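Local coordinates for protein acetylglutamate kinase (Streptococcus mutans, PDB 3L86) that probably catalyses the ATP-dependent phosphorylation of N-acetyl-L-glutamate, the second step of arginine biosynthesis from glutamate, at residues I71-M83 / L106-L119. Numbering follows the deposited sequence.
Sequences IVHGGGFAINKLM and LVSHALLDLVGKNL. With NLG (N-acetyl-L-glutamate), chain C.
Two backbone N-H groups grip OE2 of N-acetyl-L-glutamate: Gly75 N lies 2.8 Å from it, in a nearly straight bond, and Gly76 N adds a second, more bent one, while Gly75 itself packs on Leu111 CD2 and Val115 CG2 of the helix. This glycine-rich turn, with Gly75 as N-cap, places the side-chain carboxylate, probably the group that receives the phosphate, at the N-terminal end of helix 76-85. The peptide linking Gly74 to Gly75 is tied down by a single bond: His73 ND1 donates to Gly74 O over 3.0 Å, almost straight at 173°, in the ring plane and onto a carbonyl lone pair. Leu111 CD2 and Val115 CG1 are in contact with the same oxygen. His73 reaches this position with CG set between its backbone N and carbonyl carbon (chi1 77°), which drops the imidazole from the strand onto the helix. There CE1 makes a close contact with Leu111 O at the ring edge, 3.3 Å away, NE2 lies against CA of Gly116, and Leu119 CD2 lies 3.6 Å from CD2 of the ring. The helix widens into a pi-type turn at 110-116 beside this ring, and Leu111 O accepts the Gly116 N-H.

Farther along, Ile79 CD1 touches both the ligand and Val107 CG1, while CG1 of Ile79 packs 3.9 Å from Ala110 CB. Leu82 is a knob among Leu106, His109, Ala110 and Leu114, its CD2 3.7 Å from Ala110 CB.

The two helix segments cross at 123°, 8.9 Å apart at their axes. Strand 68-73, the glycine turn and helix 76-85 form a strand-turn-helix unit of the amino acid kinase fold. Helix 101-125 packs against both strand 68-73, which runs parallel between strands 38-43 and 174-182 of the central sheet, and helix 76-85; Leu111 and His73 also touch strand 174-182.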
loop_
_atom_site.group_PDB
_atom_site.type_symbol
_atom_site.label_atom_id
_atom_site.label_comp_id
_atom_site.label_asym_id
_atom_site.label_seq_id
_atom_site.Cartn_x
_atom_site.Cartn_y
_atom_site.Cartn_z
ATOM N N ILE A 71 -4.536 3.814 -6.680
ATOM C CA ILE A 71 -3.580 2.726 -6.477
ATOM C C ILE A 71 -2.342 3.196 -5.651
ATOM O O ILE A 71 -1.716 4.252 -5.947
ATOM C CB ILE A 71 -3.115 2.078 -7.829
ATOM C CG1 ILE A 71 -4.236 1.232 -8.466
ATOM C CG2 ILE A 71 -1.771 1.194 -7.673
ATOM C CD1 ILE A 71 -3.932 0.816 -9.943
ATOM N N VAL A 72 -2.048 2.446 -4.580
ATOM C CA VAL A 72 -0.867 2.599 -3.710
ATOM C C VAL A 72 -0.082 1.280 -3.907
ATOM O O VAL A 72 -0.688 0.246 -4.183
ATOM C CB VAL A 72 -1.280 2.778 -2.219
ATOM C CG1 VAL A 72 -0.054 2.709 -1.236
ATOM C CG2 VAL A 72 -2.163 4.113 -2.048
ATOM N N HIS A 73 1.257 1.366 -3.882
ATOM C CA HIS A 73 2.129 0.222 -4.029
ATOM C C HIS A 73 3.400 0.340 -3.142
ATOM O O HIS A 73 3.883 1.499 -2.818
ATOM C CB HIS A 73 2.510 -0.007 -5.504
ATOM C CG HIS A 73 3.552 0.935 -6.034
ATOM N ND1 HIS A 73 4.916 0.742 -5.823
ATOM C CD2 HIS A 73 3.440 2.031 -6.825
ATOM C CE1 HIS A 73 5.588 1.709 -6.432
ATOM N NE2 HIS A 73 4.718 2.485 -7.070
ATOM N N GLY A 74 3.924 -0.824 -2.745
ATOM C CA GLY A 74 5.249 -0.923 -2.073
ATOM C C GLY A 74 6.307 -1.569 -2.972
ATOM O O GLY A 74 6.322 -1.354 -4.221
ATOM N N GLY A 75 7.199 -2.361 -2.372
ATOM C CA GLY A 75 8.325 -2.949 -3.121
ATOM C C GLY A 75 9.436 -3.583 -2.279
ATOM O O GLY A 75 10.598 -3.601 -2.693
ATOM N N GLY A 76 9.108 -4.110 -1.103
ATOM C CA GLY A 76 10.146 -4.706 -0.219
ATOM C C GLY A 76 11.122 -5.678 -0.912
ATOM O O GLY A 76 12.345 -5.582 -0.785
ATOM N N PHE A 77 10.566 -6.630 -1.650
ATOM C CA PHE A 77 11.328 -7.650 -2.381
ATOM C C PHE A 77 12.379 -7.005 -3.330
ATOM O O PHE A 77 13.579 -7.339 -3.276
ATOM C CB PHE A 77 10.245 -8.508 -3.060
ATOM C CG PHE A 77 10.679 -9.325 -4.245
ATOM C CD1 PHE A 77 11.293 -10.566 -4.075
ATOM C CD2 PHE A 77 10.316 -8.930 -5.539
ATOM C CE1 PHE A 77 11.633 -11.395 -5.206
ATOM C CE2 PHE A 77 10.639 -9.740 -6.665
ATOM C CZ PHE A 77 11.301 -10.977 -6.490
ATOM N N ALA A 78 11.956 -5.987 -4.100
ATOM C CA ALA A 78 12.886 -5.157 -4.911
ATOM C C ALA A 78 13.970 -4.357 -4.184
ATOM O O ALA A 78 15.133 -4.385 -4.619
ATOM C CB ALA A 78 12.134 -4.271 -5.912
ATOM N N ILE A 79 13.619 -3.654 -3.094
ATOM C CA ILE A 79 14.574 -2.955 -2.264
ATOM C C ILE A 79 15.641 -3.945 -1.678
ATOM O O ILE A 79 16.849 -3.613 -1.598
ATOM C CB ILE A 79 13.879 -2.206 -1.102
ATOM C CG1 ILE A 79 12.780 -1.187 -1.640
ATOM C CG2 ILE A 79 14.964 -1.501 -0.225
ATOM C CD1 ILE A 79 11.748 -0.648 -0.552
ATOM N N ASN A 80 15.178 -5.129 -1.243
ATOM C CA ASN A 80 16.068 -6.161 -0.693
ATOM C C ASN A 80 17.129 -6.544 -1.734
ATOM O O ASN A 80 18.330 -6.562 -1.468
ATOM C CB ASN A 80 15.266 -7.413 -0.274
ATOM C CG ASN A 80 14.485 -7.224 1.008
ATOM O OD1 ASN A 80 14.643 -6.241 1.751
ATOM N ND2 ASN A 80 13.666 -8.209 1.315
ATOM N N LYS A 81 16.662 -6.849 -2.933
ATOM C CA LYS A 81 17.525 -7.252 -4.047
ATOM C C LYS A 81 18.576 -6.189 -4.232
ATOM O O LYS A 81 19.806 -6.431 -4.149
ATOM C CB LYS A 81 16.699 -7.327 -5.330
ATOM C CG LYS A 81 16.901 -8.559 -6.142
ATOM N N LEU A 82 18.103 -4.989 -4.518
ATOM C CA LEU A 82 18.994 -3.838 -4.664
ATOM C C LEU A 82 19.983 -3.628 -3.530
ATOM O O LEU A 82 21.145 -3.270 -3.761
ATOM C CB LEU A 82 18.153 -2.572 -4.922
ATOM C CG LEU A 82 18.747 -1.306 -5.479
ATOM C CD1 LEU A 82 19.484 -1.500 -6.831
ATOM C CD2 LEU A 82 17.563 -0.271 -5.547
ATOM N N MET A 83 19.576 -3.827 -2.296
ATOM C CA MET A 83 20.544 -3.670 -1.220
ATOM C C MET A 83 21.706 -4.663 -1.325
ATOM O O MET A 83 22.858 -4.346 -0.965
ATOM C CB MET A 83 19.863 -3.890 0.114
ATOM C CG MET A 83 18.675 -3.032 0.263
ATOM S SD MET A 83 19.152 -1.781 1.411
ATOM C CE MET A 83 18.196 -2.287 2.917
ATOM N N LEU A 106 18.542 4.312 -2.475
ATOM C CA LEU A 106 18.178 2.955 -2.919
ATOM C C LEU A 106 16.658 2.719 -2.889
ATOM O O LEU A 106 16.081 2.164 -3.847
ATOM C CB LEU A 106 18.909 1.907 -2.025
ATOM C CG LEU A 106 20.450 2.075 -2.059
ATOM C CD1 LEU A 106 21.191 1.184 -1.010
ATOM C CD2 LEU A 106 20.853 1.675 -3.430
ATOM N N VAL A 107 16.018 3.130 -1.776
ATOM C CA VAL A 107 14.562 2.929 -1.573
ATOM C C VAL A 107 13.749 3.629 -2.695
ATOM O O VAL A 107 12.855 3.020 -3.308
ATOM C CB VAL A 107 14.092 3.352 -0.130
ATOM C CG1 VAL A 107 12.540 3.359 0.036
ATOM C CG2 VAL A 107 14.716 2.457 1.004
ATOM N N SER A 108 14.040 4.906 -2.953
ATOM C CA SER A 108 13.256 5.653 -3.945
ATOM C C SER A 108 13.517 5.160 -5.355
ATOM O O SER A 108 12.559 5.068 -6.165
ATOM C CB SER A 108 13.481 7.183 -3.833
ATOM O OG SER A 108 14.818 7.482 -4.105
ATOM N N HIS A 109 14.765 4.781 -5.663
ATOM C CA HIS A 109 15.055 4.156 -6.980
ATOM C C HIS A 109 14.277 2.827 -7.198
ATOM O O HIS A 109 13.662 2.619 -8.233
ATOM C CB HIS A 109 16.562 3.860 -7.149
ATOM C CG HIS A 109 16.880 3.022 -8.346
ATOM N ND1 HIS A 109 16.452 3.350 -9.627
ATOM C CD2 HIS A 109 17.603 1.880 -8.469
ATOM C CE1 HIS A 109 16.871 2.416 -10.473
ATOM N NE2 HIS A 109 17.581 1.523 -9.800
ATOM N N ALA A 110 14.289 1.916 -6.228
ATOM C CA ALA A 110 13.532 0.670 -6.445
ATOM C C ALA A 110 11.998 0.935 -6.584
ATOM O O ALA A 110 11.299 0.359 -7.447
ATOM C CB ALA A 110 13.833 -0.327 -5.299
ATOM N N LEU A 111 11.454 1.776 -5.712
ATOM C CA LEU A 111 10.002 2.040 -5.741
ATOM C C LEU A 111 9.538 2.763 -7.033
ATOM O O LEU A 111 8.571 2.312 -7.674
ATOM C CB LEU A 111 9.581 2.844 -4.501
ATOM C CG LEU A 111 9.600 2.128 -3.136
ATOM C CD1 LEU A 111 9.194 3.117 -2.028
ATOM C CD2 LEU A 111 8.681 0.926 -3.174
ATOM N N LEU A 112 10.201 3.865 -7.417
ATOM C CA LEU A 112 9.810 4.634 -8.603
ATOM C C LEU A 112 10.211 3.975 -9.930
ATOM O O LEU A 112 9.398 3.905 -10.862
ATOM C CB LEU A 112 10.327 6.093 -8.558
ATOM C CG LEU A 112 9.806 6.910 -7.342
ATOM C CD1 LEU A 112 10.584 8.228 -7.227
ATOM C CD2 LEU A 112 8.274 7.149 -7.367
ATOM N N ASP A 113 11.458 3.513 -10.037
ATOM C CA ASP A 113 11.985 3.133 -11.360
ATOM C C ASP A 113 11.836 1.648 -11.616
ATOM O O ASP A 113 11.639 1.233 -12.780
ATOM C CB ASP A 113 13.476 3.512 -11.465
ATOM C CG ASP A 113 13.716 4.977 -11.209
ATOM O OD1 ASP A 113 12.999 5.798 -11.801
ATOM O OD2 ASP A 113 14.618 5.310 -10.422
ATOM N N LEU A 114 11.943 0.852 -10.545
ATOM C CA LEU A 114 11.889 -0.638 -10.627
ATOM C C LEU A 114 10.519 -1.320 -10.323
ATOM O O LEU A 114 10.331 -2.530 -10.622
ATOM C CB LEU A 114 12.930 -1.238 -9.687
ATOM C CG LEU A 114 14.375 -1.450 -10.126
ATOM C CD1 LEU A 114 14.777 -0.514 -11.169
ATOM C CD2 LEU A 114 15.369 -1.494 -9.029
ATOM N N VAL A 115 9.605 -0.624 -9.659
ATOM C CA VAL A 115 8.231 -1.149 -9.463
ATOM C C VAL A 115 7.153 -0.259 -10.131
ATOM O O VAL A 115 6.295 -0.742 -10.933
ATOM C CB VAL A 115 7.881 -1.348 -7.956
ATOM C CG1 VAL A 115 6.494 -1.954 -7.793
ATOM C CG2 VAL A 115 8.905 -2.305 -7.275
ATOM N N GLY A 116 7.180 1.030 -9.802
ATOM C CA GLY A 116 6.096 1.939 -10.218
ATOM C C GLY A 116 5.970 2.105 -11.728
ATOM O O GLY A 116 4.856 2.162 -12.261
ATOM N N LYS A 117 7.099 2.248 -12.419
ATOM C CA LYS A 117 7.090 2.430 -13.894
ATOM C C LYS A 117 6.510 1.203 -14.637
ATOM O O LYS A 117 5.719 1.351 -15.592
ATOM C CB LYS A 117 8.503 2.789 -14.424
ATOM C CG LYS A 117 8.593 3.023 -15.960
ATOM C CD LYS A 117 7.984 4.344 -16.346
ATOM C CE LYS A 117 8.068 4.588 -17.934
ATOM N NZ LYS A 117 9.441 4.960 -18.330
ATOM N N ASN A 118 6.879 -0.000 -14.181
ATOM C CA ASN A 118 6.249 -1.243 -14.694
ATOM C C ASN A 118 4.691 -1.332 -14.501
ATOM O O ASN A 118 3.960 -1.760 -15.418
ATOM C CB ASN A 118 6.914 -2.486 -14.042
ATOM C CG ASN A 118 6.326 -3.827 -14.565
ATOM O OD1 ASN A 118 6.518 -4.169 -15.728
ATOM N ND2 ASN A 118 5.649 -4.601 -13.689
ATOM N N LEU A 119 4.197 -0.956 -13.306
ATOM C CA LEU A 119 2.760 -0.861 -13.030
ATOM C C LEU A 119 2.073 0.034 -14.040
ATOM O O LEU A 119 1.091 -0.382 -14.641
ATOM C CB LEU A 119 2.462 -0.197 -11.682
ATOM C CG LEU A 119 2.214 -1.045 -10.468
ATOM C CD1 LEU A 119 3.509 -1.785 -10.276
ATOM C CD2 LEU A 119 1.858 -0.212 -9.213
HETATM C CA NLG C . 8.755 -0.186 3.636
HETATM C C NLG C . 9.054 0.177 4.977
HETATM O OXT NLG C . 9.452 -0.595 5.855
HETATM O O NLG C . 8.922 1.151 5.621
HETATM C CB NLG C . 8.305 0.338 2.261
HETATM C CG NLG C . 7.945 -0.650 1.075
HETATM C CD NLG C . 6.805 -1.752 1.148
HETATM O OE1 NLG C . 6.008 -1.656 2.036
HETATM O OE2 NLG C . 6.705 -2.718 0.374
HETATM C C7 NLG C . 10.395 -1.685 2.878
HETATM C C8 NLG C . 10.537 -2.814 2.472
HETATM O O7 NLG C . 11.241 -0.834 3.006
HETATM N N2 NLG C . 9.248 -1.262 3.251
#